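Local atomic coordinates of PduO-type ATP--cob(I)alamin adenosyltransferase (Sulfolobus tokodaii, PDB entry 1WOZ), a protein that probably transfers the adenosyl group of ATP to cob(I)alamin, as expected of a PduO-type corrinoid adenosyltransferase. Residues K83-R88 with I143-R148; V90-E95 with F154-V159. All blocks are in the same frame, centred on the assembly; numbering follows the deposited sequence.

Interaction 1. Residues K83-R88 with I143-R148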
loop_
_atom_site.group_PDB
_atom_site.type_symbol
_atom_site.label_atom_id
_atom_site.label_comp_id
_atom_site.label_asym_id
_atom_site.label_seq_id
_atom_site.Cartn_x
_atom_site.Cartn_y
_atom_site.Cartn_z
ATOM N N LYS A 83 -16.229 -21.447 2.756
ATOM C CA LYS A 83 -16.269 -22.330 3.920
ATOM C C LYS A 83 -14.901 -22.503 4.570
ATOM O O LYS A 83 -14.748 -22.310 5.769
ATOM C CB LYS A 83 -16.786 -23.708 3.518
ATOM C CG LYS A 83 -16.659 -24.736 4.619
ATOM C CD LYS A 83 -17.873 -24.711 5.536
ATOM C CE LYS A 83 -19.052 -25.462 4.895
ATOM N NZ LYS A 83 -19.419 -24.985 3.513
ATOM N N TRP A 84 -13.921 -22.901 3.767
ATOM C CA TRP A 84 -12.567 -23.091 4.248
ATOM C C TRP A 84 -12.057 -21.821 4.979
ATOM O O TRP A 84 -11.426 -21.921 6.019
ATOM C CB TRP A 84 -11.655 -23.428 3.060
ATOM C CG TRP A 84 -10.249 -23.444 3.447
ATOM C CD1 TRP A 84 -9.635 -24.356 4.265
ATOM C CD2 TRP A 84 -9.279 -22.421 3.181
ATOM N NE1 TRP A 84 -8.345 -23.953 4.533
ATOM C CE2 TRP A 84 -8.103 -22.771 3.887
ATOM C CE3 TRP A 84 -9.290 -21.248 2.418
ATOM C CZ2 TRP A 84 -6.943 -21.979 3.853
ATOM C CZ3 TRP A 84 -8.129 -20.460 2.383
ATOM C CH2 TRP A 84 -6.977 -20.837 3.103
ATOM N N LEU A 85 -12.324 -20.636 4.429
ATOM C CA LEU A 85 -11.876 -19.390 5.084
ATOM C C LEU A 85 -12.503 -19.264 6.479
ATOM O O LEU A 85 -11.832 -18.939 7.450
ATOM C CB LEU A 85 -12.267 -18.167 4.256
ATOM C CG LEU A 85 -11.596 -18.011 2.883
ATOM C CD1 LEU A 85 -12.215 -16.848 2.172
ATOM C CD2 LEU A 85 -10.092 -17.817 3.057
ATOM N N GLU A 86 -13.793 -19.532 6.567
ATOM C CA GLU A 86 -14.499 -19.456 7.843
ATOM C C GLU A 86 -14.004 -20.472 8.871
ATOM O O GLU A 86 -13.874 -20.142 10.052
ATOM C CB GLU A 86 -15.993 -19.642 7.610
ATOM C CG GLU A 86 -16.531 -18.658 6.599
ATOM C CD GLU A 86 -17.997 -18.879 6.281
ATOM O OE1 GLU A 86 -18.420 -20.052 6.199
ATOM O OE2 GLU A 86 -18.716 -17.881 6.093
ATOM N N GLU A 87 -13.729 -21.698 8.435
ATOM C CA GLU A 87 -13.251 -22.729 9.352
ATOM C C GLU A 87 -11.870 -22.393 9.886
ATOM O O GLU A 87 -11.589 -22.627 11.069
ATOM C CB GLU A 87 -13.188 -24.100 8.664
ATOM C CG GLU A 87 -14.488 -24.553 8.045
ATOM C CD GLU A 87 -14.317 -25.814 7.206
ATOM O OE1 GLU A 87 -13.301 -25.940 6.488
ATOM O OE2 GLU A 87 -15.211 -26.677 7.257
ATOM N N ARG A 88 -10.988 -21.875 9.027
ATOM C CA ARG A 88 -9.652 -21.517 9.509
ATOM C C ARG A 88 -9.775 -20.315 10.446
ATOM O O ARG A 88 -9.046 -20.206 11.437
ATOM C CB ARG A 88 -8.698 -21.202 8.340
ATOM C CG ARG A 88 -8.333 -22.422 7.482
ATOM C CD ARG A 88 -7.733 -23.537 8.350
ATOM N NE ARG A 88 -6.498 -23.123 9.009
ATOM C CZ ARG A 88 -6.033 -23.653 10.140
ATOM N NH1 ARG A 88 -6.706 -24.621 10.754
ATOM N NH2 ARG A 88 -4.887 -23.227 10.654
ATOM N N ILE A 143 -17.199 -11.521 -3.912
ATOM C CA ILE A 143 -17.255 -10.483 -2.891
ATOM C C ILE A 143 -17.344 -11.156 -1.517
ATOM O O ILE A 143 -16.702 -10.715 -0.550
ATOM C CB ILE A 143 -18.448 -9.543 -3.135
ATOM C CG1 ILE A 143 -18.269 -8.859 -4.502
ATOM C CG2 ILE A 143 -18.526 -8.504 -2.035
ATOM C CD1 ILE A 143 -19.380 -7.873 -4.898
ATOM N N VAL A 144 -18.107 -12.243 -1.430
ATOM C CA VAL A 144 -18.200 -12.962 -0.160
ATOM C C VAL A 144 -16.830 -13.506 0.257
ATOM O O VAL A 144 -16.444 -13.415 1.442
ATOM C CB VAL A 144 -19.186 -14.138 -0.234
ATOM C CG1 VAL A 144 -19.299 -14.810 1.139
ATOM C CG2 VAL A 144 -20.558 -13.616 -0.697
ATOM N N TYR A 145 -16.088 -14.049 -0.708
ATOM C CA TYR A 145 -14.768 -14.597 -0.418
ATOM C C TYR A 145 -13.872 -13.483 0.167
ATOM O O TYR A 145 -13.221 -13.674 1.208
ATOM C CB TYR A 145 -14.122 -15.155 -1.700
ATOM C CG TYR A 145 -12.789 -15.836 -1.481
ATOM C CD1 TYR A 145 -12.707 -17.217 -1.292
ATOM C CD2 TYR A 145 -11.604 -15.098 -1.449
ATOM C CE1 TYR A 145 -11.487 -17.840 -1.081
ATOM C CE2 TYR A 145 -10.378 -15.711 -1.241
ATOM C CZ TYR A 145 -10.318 -17.074 -1.059
ATOM O OH TYR A 145 -9.110 -17.691 -0.854
ATOM N N LEU A 146 -13.864 -12.335 -0.503
ATOM C CA LEU A 146 -13.053 -11.193 -0.079
ATOM C C LEU A 146 -13.429 -10.726 1.330
ATOM O O LEU A 146 -12.549 -10.385 2.125
ATOM C CB LEU A 146 -13.203 -10.050 -1.087
ATOM C CG LEU A 146 -12.501 -10.294 -2.439
ATOM C CD1 LEU A 146 -12.869 -9.174 -3.385
ATOM C CD2 LEU A 146 -10.950 -10.386 -2.259
ATOM N N ASN A 147 -14.728 -10.719 1.634
ATOM C CA ASN A 147 -15.213 -10.324 2.962
ATOM C C ASN A 147 -14.698 -11.292 4.030
ATOM O O ASN A 147 -14.207 -10.860 5.086
ATOM C CB ASN A 147 -16.751 -10.254 2.949
ATOM C CG ASN A 147 -17.357 -9.891 4.323
ATOM O OD1 ASN A 147 -17.625 -10.765 5.144
ATOM N ND2 ASN A 147 -17.574 -8.601 4.558
ATOM N N ARG A 148 -14.779 -12.593 3.764
ATOM C CA ARG A 148 -14.313 -13.607 4.717
ATOM C C ARG A 148 -12.805 -13.562 4.867
ATOM O O ARG A 148 -12.270 -13.879 5.930
ATOM C CB ARG A 148 -14.656 -15.025 4.243
ATOM C CG ARG A 148 -16.060 -15.561 4.538
ATOM C CD ARG A 148 -17.029 -14.574 5.122
ATOM N NE ARG A 148 -18.366 -15.169 5.150
ATOM C CZ ARG A 148 -19.482 -14.500 4.912
ATOM N NH1 ARG A 148 -19.433 -13.213 4.644
ATOM N NH2 ARG A 148 -20.648 -15.130 4.897
#
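L85 drives its CD1 methyl onto the ring of Y145, and this CH-pi contact forms the apolar half of the interface. CD1 stands 3.5 Å from the centroid of the Y145 ring and only 14° off its normal, so the methyl sits over the centre of one face, not at the rim. The two side chains cross at about a right angle. Y145 turns its ring into this position because its CG is anti to the backbone N (chi1 -176°), and the same turn brings OH near the edge of the W84 indole, where Y145 OH and W84 CZ3 are 4.4 Å apart. That hydroxyl is hydrogen-bonded to E60. L85 CD1 also reaches R148 CB at 3.7 Å, which joins the apolar half to the polar one.

In the polar half, R148 NE donates to E86 OE2 over 2.9 Å, in a nearly straight salt bridge with an N-H...O angle of 169°. OE2 is met on its anti side, and the carboxylate and guanidinium planes are almost coplanar. Beside the charged ends the stems also touch, E86 CG lying 3.7 Å from R148 CG. The bend at chi2 turns the R148 guanidinium back over its own helix, with V144 CG1 3.7 Å from its plane, over the centre of one face. R148 NH1 gives a further bond of 3.1 Å to N147 OD1, approaching from above the amide carbonyl plane. Two partners lying in the guanidinium plane and a methyl over one face thus restrict its rotation.

The contact is side-by-side packing of two near-parallel helices, 79-96 and 140-163, of the five-helix bundle. Helix 48-69 packs against W84 and Y145, while helix 109-134 takes I143 and L146 on another side of helix 140-163.

Interaction 2. Residues V90-E95 with F154-V159; sequences VEYRKE and FAMALV
The hydroxyl OH of Y92 is gripped by two polar partners, a hydrogen bond to D53 and a weak one from R88, while M156 CE rests 3.9 Å from it across the contact. The selenium of M156, a selenomethionine, and the Y92 ring form a Met-aromatic contact within the five-helix bundle of the cobalamin adenosyltransferase family, SE standing obliquely at 5.2 Å from the ring centroid and 28° off its normal. M156 CG lies over one face of the Y92 ring, 4.0 Å from the centroid and displaced toward the rim. Because M156 is extended beyond CG, the chain runs on along the ring, and CE meets Y92 CE2 at 3.8 Å. A155 CB packs on Y92 CB at 3.9 Å, near the backbone, while V159 CG2 reaches the ring edge, 4.0 Å from Y92 CD1. An alanine at Y92 would take away the ring, and M156 would probably lose its aromatic partner while D53 lost a hydrogen-bond mate on this helix.

The two helix segments cross at 27°, with their axes 8.5 Å apart at closest approach. Helix 48-69 closes over Y92, M156 and V159. Toward the end of helix 79-96, E95 is salt-bridged to R163 through OE1, and E95 OE2 lies 3.5 Å from V159 CG1.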
loop_
_atom_site.group_PDB
_atom_site.type_symbol
_atom_site.label_atom_id
_atom_site.label_comp_id
_atom_site.label_asym_id
_atom_site.label_seq_id
_atom_site.Cartn_x
_atom_site.Cartn_y
_atom_site.Cartn_z
ATOM N N VAL A 90 -12.206 -19.697 12.478
ATOM C CA VAL A 90 -12.610 -20.256 13.770
ATOM C C VAL A 90 -11.432 -20.868 14.522
ATOM O O VAL A 90 -11.314 -20.675 15.725
ATOM C CB VAL A 90 -13.714 -21.324 13.606
ATOM C CG1 VAL A 90 -13.862 -22.132 14.905
ATOM C CG2 VAL A 90 -15.030 -20.644 13.240
ATOM N N GLU A 91 -10.550 -21.586 13.824
ATOM C CA GLU A 91 -9.383 -22.202 14.475
ATOM C C GLU A 91 -8.385 -21.196 15.066
ATOM O O GLU A 91 -7.848 -21.400 16.163
ATOM C CB GLU A 91 -8.642 -23.125 13.496
ATOM C CG GLU A 91 -9.403 -24.394 13.147
ATOM C CD GLU A 91 -9.811 -25.140 14.392
ATOM O OE1 GLU A 91 -11.026 -25.163 14.703
ATOM O OE2 GLU A 91 -8.904 -25.675 15.071
ATOM N N TYR A 92 -8.117 -20.111 14.340
ATOM C CA TYR A 92 -7.196 -19.096 14.853
ATOM C C TYR A 92 -7.799 -18.390 16.078
ATOM O O TYR A 92 -7.115 -18.112 17.065
ATOM C CB TYR A 92 -6.882 -18.082 13.751
ATOM C CG TYR A 92 -5.918 -18.644 12.747
ATOM C CD1 TYR A 92 -4.613 -18.948 13.125
ATOM C CD2 TYR A 92 -6.313 -18.918 11.435
ATOM C CE1 TYR A 92 -3.720 -19.504 12.244
ATOM C CE2 TYR A 92 -5.415 -19.493 10.530
ATOM C CZ TYR A 92 -4.123 -19.780 10.949
ATOM O OH TYR A 92 -3.203 -20.337 10.092
ATOM N N ARG A 93 -9.091 -18.116 16.009
ATOM C CA ARG A 93 -9.764 -17.461 17.109
ATOM C C ARG A 93 -9.779 -18.379 18.332
ATOM O O ARG A 93 -9.741 -17.901 19.470
ATOM C CB ARG A 93 -11.183 -17.082 16.685
ATOM C CG ARG A 93 -12.101 -16.746 17.842
ATOM C CD ARG A 93 -11.710 -15.453 18.593
ATOM N NE ARG A 93 -12.711 -15.196 19.626
ATOM C CZ ARG A 93 -12.934 -16.006 20.664
ATOM N NH1 ARG A 93 -12.209 -17.109 20.823
ATOM N NH2 ARG A 93 -13.927 -15.754 21.511
ATOM N N LYS A 94 -9.845 -19.692 18.114
ATOM C CA LYS A 94 -9.813 -20.617 19.255
ATOM C C LYS A 94 -8.476 -20.458 19.962
ATOM O O LYS A 94 -8.404 -20.530 21.195
ATOM C CB LYS A 94 -9.972 -22.087 18.820
ATOM C CG LYS A 94 -11.406 -22.512 18.505
ATOM C CD LYS A 94 -11.450 -23.978 18.027
ATOM C CE LYS A 94 -12.845 -24.600 18.160
ATOM N NZ LYS A 94 -13.934 -23.692 17.690
ATOM N N GLU A 95 -7.414 -20.226 19.193
ATOM C CA GLU A 95 -6.097 -20.068 19.802
ATOM C C GLU A 95 -5.919 -18.714 20.479
ATOM O O GLU A 95 -5.348 -18.638 21.564
ATOM C CB GLU A 95 -4.969 -20.239 18.766
ATOM C CG GLU A 95 -3.553 -20.240 19.392
ATOM C CD GLU A 95 -2.432 -20.394 18.375
ATOM O OE1 GLU A 95 -2.650 -20.995 17.290
ATOM O OE2 GLU A 95 -1.320 -19.924 18.670
ATOM N N PHE A 154 -7.547 -10.882 10.053
ATOM C CA PHE A 154 -7.714 -10.272 11.381
ATOM C C PHE A 154 -7.441 -11.338 12.450
ATOM O O PHE A 154 -6.647 -11.131 13.364
ATOM C CB PHE A 154 -9.147 -9.725 11.495
ATOM C CG PHE A 154 -9.444 -9.042 12.807
ATOM C CD1 PHE A 154 -9.921 -9.768 13.890
ATOM C CD2 PHE A 154 -9.243 -7.672 12.958
ATOM C CE1 PHE A 154 -10.199 -9.139 15.124
ATOM C CE2 PHE A 154 -9.512 -7.022 14.182
ATOM C CZ PHE A 154 -9.993 -7.763 15.268
ATOM N N ALA A 155 -8.064 -12.507 12.316
ATOM C CA ALA A 155 -7.846 -13.567 13.302
ATOM C C ALA A 155 -6.398 -14.001 13.341
ATOM O O ALA A 155 -5.856 -14.307 14.412
ATOM C CB ALA A 155 -8.765 -14.773 12.996
HETATM N N MSE A 156 -5.745 -14.011 12.177
HETATM C CA MSE A 156 -4.350 -14.404 12.154
HETATM C C MSE A 156 -3.490 -13.364 12.857
HETATM O O MSE A 156 -2.523 -13.716 13.514
HETATM C CB MSE A 156 -3.844 -14.580 10.714
HETATM C CG MSE A 156 -4.431 -15.756 9.973
HETATM SE SE MSE A 156 -3.595 -15.721 8.190
HETATM C CE MSE A 156 -4.069 -17.499 7.545
ATOM N N ALA A 157 -3.830 -12.088 12.711
ATOM C CA ALA A 157 -3.056 -11.029 13.359
ATOM C C ALA A 157 -3.159 -11.145 14.890
ATOM O O ALA A 157 -2.190 -10.871 15.603
ATOM C CB ALA A 157 -3.542 -9.639 12.882
ATOM N N LEU A 158 -4.326 -11.553 15.392
ATOM C CA LEU A 158 -4.502 -11.746 16.841
ATOM C C LEU A 158 -3.578 -12.867 17.332
ATOM O O LEU A 158 -2.928 -12.745 18.384
ATOM C CB LEU A 158 -5.948 -12.154 17.172
ATOM C CG LEU A 158 -7.068 -11.202 16.745
ATOM C CD1 LEU A 158 -8.416 -11.802 17.145
ATOM C CD2 LEU A 158 -6.853 -9.818 17.387
ATOM N N VAL A 159 -3.540 -13.969 16.584
ATOM C CA VAL A 159 -2.702 -15.092 16.957
ATOM C C VAL A 159 -1.223 -14.723 16.835
ATOM O O VAL A 159 -0.402 -15.130 17.687
ATOM C CB VAL A 159 -3.034 -16.358 16.111
ATOM C CG1 VAL A 159 -1.974 -17.443 16.356
ATOM C CG2 VAL A 159 -4.432 -16.903 16.521
#

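In the fold
Interactions 1 and 2 are successive stations along the same pair of helices, 79-96 and 140-163, with their centres 14 Å apart. Interaction 1 lies nearer the centre of the chain yet is only partly buried: apolar packing on its inner side gives way to a salt bridge between partly exposed residues. Interaction 2 is farther out but more deeply covered and buries more surface, 337 against 260 Å², with apolar and aromatic packing across the pair and its polar groups bonded to residues beyond the two segments. Helix 48-69 flanks both, and its D53 lies near each, touched by W84 in the first and bonded to Y92 in the second.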